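Local coordinates for protein 3-hydroxyisobutyrate dehydrogenase (Thermus thermophilus, PDB 2CVZ) that probably oxidises 3-hydroxyisobutyrate in valine catabolism with NADP as cofactor, as a tetrameric member of the beta-hydroxyacid dehydrogenase family, at residues A179-L184 against R278-W283; A185-G190 against G284-R289. One frame throughout, in Å; residues are numbered along the deposited sequence.

Overall arrangement
Both interactions join the C-terminal end of the long helix 160-188 to the end of the chain, in the helical part of the subunit, well away from the Rossmann-type sheet. Interaction 1 is the inner one, a buried helix-against-helix contact made of leucine methyls and backbone. Interaction 2 lies about 8 Å further along, centre to centre, where both helices have ended or are ending; it is partly exposed and adds a lysine-to-carbonyl hydrogen bond to valine packing. Leu184 CD2 touches Val286 CG1, and Glu281 probably accepts a hydrogen bond from the backbone N of Ile288, so the two contacts run into one another. Both also touch the second subunit.

Interaction 1: residues A179-L184 against R278-W283; sequences AGEGLL and RLLERW
Leu280 lays its CD1 methyl on the peptide bond between Gly180 and Glu181, with CD1 3.6 Å from both Gly180 C and Glu181 N. Its CG stands anti to its own carbonyl carbon (chi1 -66°), which sends the branch across to the neighbouring helix. Glycine suits position 180 for a plain steric reason: a CB there would point toward the partner helix and fall too close to that same methyl. Glu181 borders the site with its aliphatic part, CG lying 4.3 Å from Leu280 CD1. Its carboxylate turns to other partners, Trp177 NE1 and the backbone amides of Leu252 and Leu253 of the second subunit, so a buried acid is well supplied with donors.

One turn further on, Leu184 answers from the opposite helix. With CG anti to the backbone N (chi1 -169°), it brings CD2 to 3.6 Å from Leu280 O and 4.1 Å from Glu281 CA, so that within 278-283 it meets main-chain atoms. Glu281 flanks this spot and sends its carboxylate aside to Arg221 and to the backbone N of Ile288.

The two segments run in the same general direction, their axes 9.8 Å apart and inclined at 30°. Each is part of a helix, 160-188 or 276-284, in the helical region of the subunit, and Pro249 and Ala248 of the second subunit also pack on the leucines. No hydrogen bond or salt bridge crosses between the segments: the contact between them is mainly methyl-to-backbone packing, while the flanking glutamates spend their charges on partners beyond it.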
ATOM      1  N   ALA C 179     -10.406   9.836   3.402  1.00 15.28           N
ATOM      2  CA  ALA C 179     -11.329  10.916   3.082  1.00 15.40           C
ATOM      3  C   ALA C 179     -10.512  12.046   2.455  1.00 15.60           C
ATOM      4  O   ALA C 179     -10.947  12.682   1.494  1.00 15.68           O
ATOM      5  CB  ALA C 179     -12.027  11.400   4.337  1.00 16.64           C
ATOM      6  N   GLY C 180      -9.324  12.277   3.005  1.00 15.32           N
ATOM      7  CA  GLY C 180      -8.444  13.310   2.489  1.00 16.11           C
ATOM      8  C   GLY C 180      -8.043  13.041   1.050  1.00 16.30           C
ATOM      9  O   GLY C 180      -8.107  13.938   0.203  1.00 16.78           O
ATOM     10  N   GLU C 181      -7.625  11.811   0.760  1.00 15.62           N
ATOM     11  CA  GLU C 181      -7.236  11.452  -0.603  1.00 15.23           C
ATOM     12  C   GLU C 181      -8.418  11.690  -1.542  1.00 15.99           C
ATOM     13  O   GLU C 181      -8.270  12.277  -2.614  1.00 15.19           O
ATOM     14  CB  GLU C 181      -6.823   9.975  -0.691  1.00 15.50           C
ATOM     15  CG  GLU C 181      -5.578   9.584   0.117  1.00 16.75           C
ATOM     16  CD  GLU C 181      -5.196   8.116  -0.073  1.00 16.75           C
ATOM     17  OE1 GLU C 181      -6.008   7.357  -0.644  1.00 17.61           O
ATOM     18  OE2 GLU C 181      -4.089   7.717   0.357  1.00 16.91           O
ATOM     19  N   GLY C 182      -9.595  11.229  -1.130  1.00 15.62           N
ATOM     20  CA  GLY C 182     -10.783  11.390  -1.949  1.00 16.36           C
ATOM     21  C   GLY C 182     -11.197  12.833  -2.167  1.00 16.96           C
ATOM     22  O   GLY C 182     -11.507  13.235  -3.292  1.00 16.84           O
ATOM     23  N   LEU C 183     -11.207  13.616  -1.094  1.00 15.82           N
ATOM     24  CA  LEU C 183     -11.592  15.021  -1.191  1.00 17.10           C
ATOM     25  C   LEU C 183     -10.598  15.812  -2.030  1.00 17.76           C
ATOM     26  O   LEU C 183     -10.982  16.712  -2.773  1.00 16.38           O
ATOM     27  CB  LEU C 183     -11.704  15.635   0.205  1.00 18.36           C
ATOM     28  CG  LEU C 183     -12.916  15.148   1.003  1.00 18.59           C
ATOM     29  CD1 LEU C 183     -12.806  15.571   2.456  1.00 19.71           C
ATOM     30  CD2 LEU C 183     -14.176  15.709   0.368  1.00 19.87           C
ATOM     31  N   LEU C 184      -9.320  15.470  -1.906  1.00 16.58           N
ATOM     32  CA  LEU C 184      -8.279  16.150  -2.664  1.00 18.81           C
ATOM     33  C   LEU C 184      -8.572  15.967  -4.150  1.00 18.32           C
ATOM     34  O   LEU C 184      -8.559  16.928  -4.915  1.00 18.15           O
ATOM     35  CB  LEU C 184      -6.909  15.565  -2.302  1.00 20.53           C
ATOM     36  CG  LEU C 184      -5.632  16.274  -2.773  1.00 21.73           C
ATOM     37  CD1 LEU C 184      -5.477  16.154  -4.275  1.00 23.36           C
ATOM     38  CD2 LEU C 184      -5.681  17.730  -2.345  1.00 23.41           C
ATOM     39  N   ARG C 278      -2.730  18.278   5.501  1.00 18.85           N
ATOM     40  CA  ARG C 278      -1.988  19.372   4.877  1.00 20.09           C
ATOM     41  C   ARG C 278      -0.958  18.795   3.909  1.00 19.41           C
ATOM     42  O   ARG C 278      -0.613  19.424   2.907  1.00 21.37           O
ATOM     43  CB  ARG C 278      -1.259  20.216   5.926  1.00 21.65           C
ATOM     44  CG  ARG C 278      -2.111  21.235   6.667  1.00 26.26           C
ATOM     45  CD  ARG C 278      -1.209  22.058   7.582  1.00 30.13           C
ATOM     46  NE  ARG C 278      -1.912  23.075   8.359  1.00 34.34           N
ATOM     47  CZ  ARG C 278      -2.403  24.203   7.857  1.00 34.00           C
ATOM     48  NH1 ARG C 278      -2.278  24.476   6.566  1.00 34.33           N
ATOM     49  NH2 ARG C 278      -3.007  25.070   8.656  1.00 36.25           N
ATOM     50  N   LEU C 279      -0.460  17.600   4.216  1.00 19.21           N
ATOM     51  CA  LEU C 279       0.524  16.948   3.356  1.00 18.44           C
ATOM     52  C   LEU C 279      -0.102  16.632   2.004  1.00 18.04           C
ATOM     53  O   LEU C 279       0.539  16.773   0.959  1.00 16.73           O
ATOM     54  CB  LEU C 279       1.039  15.662   4.011  1.00 18.89           C
ATOM     55  CG  LEU C 279       2.110  14.887   3.236  1.00 19.54           C
ATOM     56  CD1 LEU C 279       3.270  15.813   2.889  1.00 19.61           C
ATOM     57  CD2 LEU C 279       2.592  13.710   4.073  1.00 20.19           C
ATOM     58  N   LEU C 280      -1.362  16.207   2.025  1.00 18.54           N
ATOM     59  CA  LEU C 280      -2.078  15.889   0.797  1.00 18.76           C
ATOM     60  C   LEU C 280      -2.348  17.172   0.016  1.00 19.53           C
ATOM     61  O   LEU C 280      -2.303  17.181  -1.215  1.00 19.58           O
ATOM     62  CB  LEU C 280      -3.398  15.180   1.118  1.00 19.20           C
ATOM     63  CG  LEU C 280      -3.253  13.789   1.741  1.00 19.43           C
ATOM     64  CD1 LEU C 280      -4.615  13.265   2.179  1.00 20.34           C
ATOM     65  CD2 LEU C 280      -2.611  12.846   0.724  1.00 21.09           C
ATOM     66  N   GLU C 281      -2.628  18.255   0.734  1.00 19.51           N
ATOM     67  CA  GLU C 281      -2.888  19.539   0.089  1.00 20.87           C
ATOM     68  C   GLU C 281      -1.587  20.030  -0.530  1.00 20.33           C
ATOM     69  O   GLU C 281      -1.584  20.633  -1.604  1.00 21.19           O
ATOM     70  CB  GLU C 281      -3.394  20.560   1.105  1.00 19.67           C
ATOM     71  CG  GLU C 281      -4.673  20.143   1.809  1.00 20.72           C
ATOM     72  CD  GLU C 281      -5.199  21.222   2.735  1.00 22.10           C
ATOM     73  OE1 GLU C 281      -4.397  21.776   3.517  1.00 22.29           O
ATOM     74  OE2 GLU C 281      -6.415  21.511   2.684  1.00 21.66           O
ATOM     75  N   ARG C 282      -0.486  19.766   0.168  1.00 21.66           N
ATOM     76  CA  ARG C 282       0.842  20.144  -0.302  1.00 22.93           C
ATOM     77  C   ARG C 282       1.088  19.495  -1.659  1.00 22.89           C
ATOM     78  O   ARG C 282       1.375  20.175  -2.646  1.00 22.69           O
ATOM     79  CB  ARG C 282       1.902  19.673   0.703  1.00 26.04           C
ATOM     80  CG  ARG C 282       3.280  19.408   0.108  1.00 31.27           C
ATOM     81  CD  ARG C 282       4.315  20.380   0.633  1.00 32.55           C
ATOM     82  NE  ARG C 282       4.566  20.238   2.065  1.00 32.21           N
ATOM     83  CZ  ARG C 282       5.392  19.346   2.607  1.00 33.59           C
ATOM     84  NH1 ARG C 282       6.062  18.496   1.841  1.00 32.53           N
ATOM     85  NH2 ARG C 282       5.562  19.318   3.922  1.00 33.47           N
ATOM     86  N   TRP C 283       0.968  18.174  -1.706  1.00 20.96           N
ATOM     87  CA  TRP C 283       1.185  17.435  -2.943  1.00 21.27           C
ATOM     88  C   TRP C 283       0.177  17.806  -4.021  1.00 21.20           C
ATOM     89  O   TRP C 283       0.533  17.961  -5.187  1.00 23.63           O
ATOM     90  CB  TRP C 283       1.109  15.926  -2.691  1.00 19.62           C
ATOM     91  CG  TRP C 283       2.173  15.390  -1.789  1.00 20.28           C
ATOM     92  CD1 TRP C 283       3.443  15.871  -1.636  1.00 19.59           C
ATOM     93  CD2 TRP C 283       2.085  14.223  -0.965  1.00 20.11           C
ATOM     94  NE1 TRP C 283       4.153  15.072  -0.768  1.00 20.43           N
ATOM     95  CE2 TRP C 283       3.343  14.052  -0.343  1.00 19.71           C
ATOM     96  CE3 TRP C 283       1.065  13.299  -0.695  1.00 19.37           C
ATOM     97  CZ2 TRP C 283       3.608  12.997   0.533  1.00 20.21           C
ATOM     98  CZ3 TRP C 283       1.330  12.248   0.177  1.00 20.56           C
ATOM     99  CH2 TRP C 283       2.593  12.106   0.780  1.00 20.61           C
TER

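Interaction 2: residues A185-G190 against G284-R289; sequences ALVKQG and GGVEIR
Lys188, near the C-terminal end of helix 160-188, reaches to the C-terminal end of helix 276-284, beside a Schellman motif in which Gly190, with positive phi, closes the longer helix. From CB the chain bends at the next bond (chi2 68°), and CG passes it on to CD, which slides along Val286 with CG1 at 3.8 Å. CE then comes 3.5 Å from Gly284 O, and NZ donates a hydrogen bond to that same oxygen at 2.6 Å. The ammonium lies in the carbonyl plane, with a C=O...N angle of 160°. A lysine suits the place because its long apolar chain can lie on a valine while its charge meets a carbonyl at a helix end, where the helix dipole would probably strengthen the attraction. A methionine here would probably leave Gly284 O without its charged donor. Next to it, Gly285 turns the chain out of the helix with phi 72°, which glycine adopts easily. One residue before Lys188, Val187, branched and apolar, fills space between helix and tail: it sets its CG1 against Val286 CG2 at 3.7 Å, and the same methyl also lies 3.7 Å from Glu287 O.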
ATOM      1  N   ALA C 185      -8.845  14.730  -4.550  1.00 17.46           N
ATOM      2  CA  ALA C 185      -9.155  14.425  -5.942  1.00 18.08           C
ATOM      3  C   ALA C 185     -10.397  15.184  -6.410  1.00 17.63           C
ATOM      4  O   ALA C 185     -10.417  15.748  -7.505  1.00 17.83           O
ATOM      5  CB  ALA C 185      -9.367  12.929  -6.112  1.00 16.98           C
ATOM      6  N   LEU C 186     -11.433  15.204  -5.576  1.00 16.69           N
ATOM      7  CA  LEU C 186     -12.667  15.901  -5.935  1.00 16.80           C
ATOM      8  C   LEU C 186     -12.464  17.406  -6.124  1.00 17.94           C
ATOM      9  O   LEU C 186     -12.884  17.965  -7.137  1.00 18.05           O
ATOM     10  CB  LEU C 186     -13.747  15.649  -4.877  1.00 15.81           C
ATOM     11  CG  LEU C 186     -14.231  14.198  -4.791  1.00 16.16           C
ATOM     12  CD1 LEU C 186     -15.195  14.031  -3.628  1.00 17.16           C
ATOM     13  CD2 LEU C 186     -14.897  13.807  -6.105  1.00 15.55           C
ATOM     14  N   VAL C 187     -11.821  18.055  -5.155  1.00 18.84           N
ATOM     15  CA  VAL C 187     -11.577  19.496  -5.245  1.00 21.36           C
ATOM     16  C   VAL C 187     -10.790  19.839  -6.508  1.00 22.58           C
ATOM     17  O   VAL C 187     -11.027  20.838  -7.161  1.00 21.38           O
ATOM     18  CB  VAL C 187     -10.823  19.998  -4.003  1.00 21.54           C
ATOM     19  CG1 VAL C 187     -10.415  21.466  -4.203  1.00 24.17           C
ATOM     20  CG2 VAL C 187     -11.698  19.894  -2.764  1.00 22.33           C
ATOM     21  N   LYS C 188      -9.811  18.975  -6.832  1.00 22.67           N
ATOM     22  CA  LYS C 188      -8.981  19.252  -8.006  1.00 25.57           C
ATOM     23  C   LYS C 188      -9.781  19.268  -9.315  1.00 25.86           C
ATOM     24  O   LYS C 188      -9.395  19.889 -10.299  1.00 26.54           O
ATOM     25  CB  LYS C 188      -7.862  18.214  -8.055  1.00 26.39           C
ATOM     26  CG  LYS C 188      -6.637  18.713  -8.826  1.00 30.81           C
ATOM     27  CD  LYS C 188      -5.910  19.843  -8.095  1.00 31.17           C
ATOM     28  CE  LYS C 188      -4.760  20.431  -8.919  1.00 33.74           C
ATOM     29  NZ  LYS C 188      -3.918  21.266  -8.063  1.00 33.70           N
ATOM     30  N   GLN C 189     -10.916  18.541  -9.362  1.00 26.73           N
ATOM     31  CA  GLN C 189     -11.686  18.584 -10.609  1.00 27.99           C
ATOM     32  C   GLN C 189     -12.920  19.488 -10.547  1.00 27.34           C
ATOM     33  O   GLN C 189     -13.874  19.301 -11.292  1.00 28.73           O
ATOM     34  CB  GLN C 189     -12.069  17.168 -11.076  1.00 29.90           C
ATOM     35  CG  GLN C 189     -12.777  16.305 -10.011  1.00 34.34           C
ATOM     36  CD  GLN C 189     -13.184  14.978 -10.639  1.00 39.38           C
ATOM     37  OE1 GLN C 189     -14.125  14.865 -11.402  1.00 41.10           O
ATOM     38  NE2 GLN C 189     -12.417  13.928 -10.265  1.00 42.44           N
ATOM     39  N   GLY C 190     -12.895  20.469  -9.652  1.00 26.46           N
ATOM     40  CA  GLY C 190     -13.996  21.414  -9.563  1.00 25.52           C
ATOM     41  C   GLY C 190     -15.137  21.126  -8.611  1.00 24.82           C
ATOM     42  O   GLY C 190     -16.111  21.883  -8.572  1.00 24.77           O
ATOM     43  N   GLY C 284      -1.082  17.950  -3.625  1.00 21.66           N
ATOM     44  CA  GLY C 284      -2.124  18.281  -4.578  1.00 22.19           C
ATOM     45  C   GLY C 284      -2.043  19.685  -5.142  1.00 23.57           C
ATOM     46  O   GLY C 284      -2.560  19.945  -6.224  1.00 24.21           O
ATOM     47  N   GLY C 285      -1.398  20.590  -4.413  1.00 24.76           N
ATOM     48  CA  GLY C 285      -1.283  21.961  -4.876  1.00 26.22           C
ATOM     49  C   GLY C 285      -2.613  22.686  -4.790  1.00 27.22           C
ATOM     50  O   GLY C 285      -2.890  23.599  -5.567  1.00 27.69           O
ATOM     51  N   VAL C 286      -3.441  22.274  -3.838  1.00 26.90           N
ATOM     52  CA  VAL C 286      -4.749  22.881  -3.648  1.00 26.86           C
ATOM     53  C   VAL C 286      -5.226  22.605  -2.228  1.00 27.60           C
ATOM     54  O   VAL C 286      -4.875  21.584  -1.636  1.00 26.25           O
ATOM     55  CB  VAL C 286      -5.773  22.304  -4.651  1.00 27.63           C
ATOM     56  CG1 VAL C 286      -5.991  20.825  -4.379  1.00 27.18           C
ATOM     57  CG2 VAL C 286      -7.086  23.068  -4.565  1.00 29.21           C
ATOM     58  N   GLU C 287      -6.015  23.522  -1.680  1.00 27.60           N
ATOM     59  CA  GLU C 287      -6.541  23.356  -0.333  1.00 27.62           C
ATOM     60  C   GLU C 287      -7.899  22.665  -0.359  1.00 27.30           C
ATOM     61  O   GLU C 287      -8.690  22.855  -1.284  1.00 25.23           O
ATOM     62  CB  GLU C 287      -6.671  24.719   0.358  1.00 29.58           C
ATOM     63  CG  GLU C 287      -5.335  25.384   0.663  1.00 32.72           C
ATOM     64  CD  GLU C 287      -5.481  26.731   1.351  1.00 35.36           C
ATOM     65  OE1 GLU C 287      -4.445  27.287   1.780  1.00 36.91           O
ATOM     66  OE2 GLU C 287      -6.619  27.234   1.460  1.00 35.81           O
ATOM     67  N   ILE C 288      -8.157  21.850   0.657  1.00 26.45           N
ATOM     68  CA  ILE C 288      -9.429  21.154   0.765  1.00 28.05           C
ATOM     69  C   ILE C 288     -10.424  22.075   1.464  1.00 30.58           C
ATOM     70  O   ILE C 288     -10.477  22.133   2.693  1.00 29.40           O
ATOM     71  CB  ILE C 288      -9.294  19.849   1.576  1.00 26.97           C
ATOM     72  CG1 ILE C 288      -8.384  18.869   0.835  1.00 26.75           C
ATOM     73  CG2 ILE C 288     -10.667  19.222   1.797  1.00 27.65           C
ATOM     74  CD1 ILE C 288      -8.028  17.639   1.646  1.00 27.18           C
ATOM     75  N   ARG C 289     -11.192  22.810   0.670  1.00 33.84           N
ATOM     76  CA  ARG C 289     -12.201  23.716   1.201  1.00 38.22           C
ATOM     77  C   ARG C 289     -12.995  24.337   0.066  1.00 39.06           C
ATOM     78  O   ARG C 289     -12.552  24.206  -1.095  1.00 40.01           O
ATOM     79  CB  ARG C 289     -11.559  24.829   2.032  1.00 40.74           C
ATOM     80  CG  ARG C 289     -10.760  25.848   1.239  1.00 43.09           C
ATOM     81  CD  ARG C 289     -10.583  27.115   2.065  1.00 46.98           C
ATOM     82  NE  ARG C 289      -9.677  28.079   1.447  1.00 49.76           N
ATOM     83  CZ  ARG C 289      -9.395  29.272   1.964  1.00 52.01           C
ATOM     84  NH1 ARG C 289      -9.952  29.651   3.108  1.00 53.04           N
ATOM     85  NH2 ARG C 289      -8.548  30.084   1.347  1.00 53.28           N
ATOM     86  OXT ARG C 289     -14.039  24.954   0.359  1.00 41.28           O
TER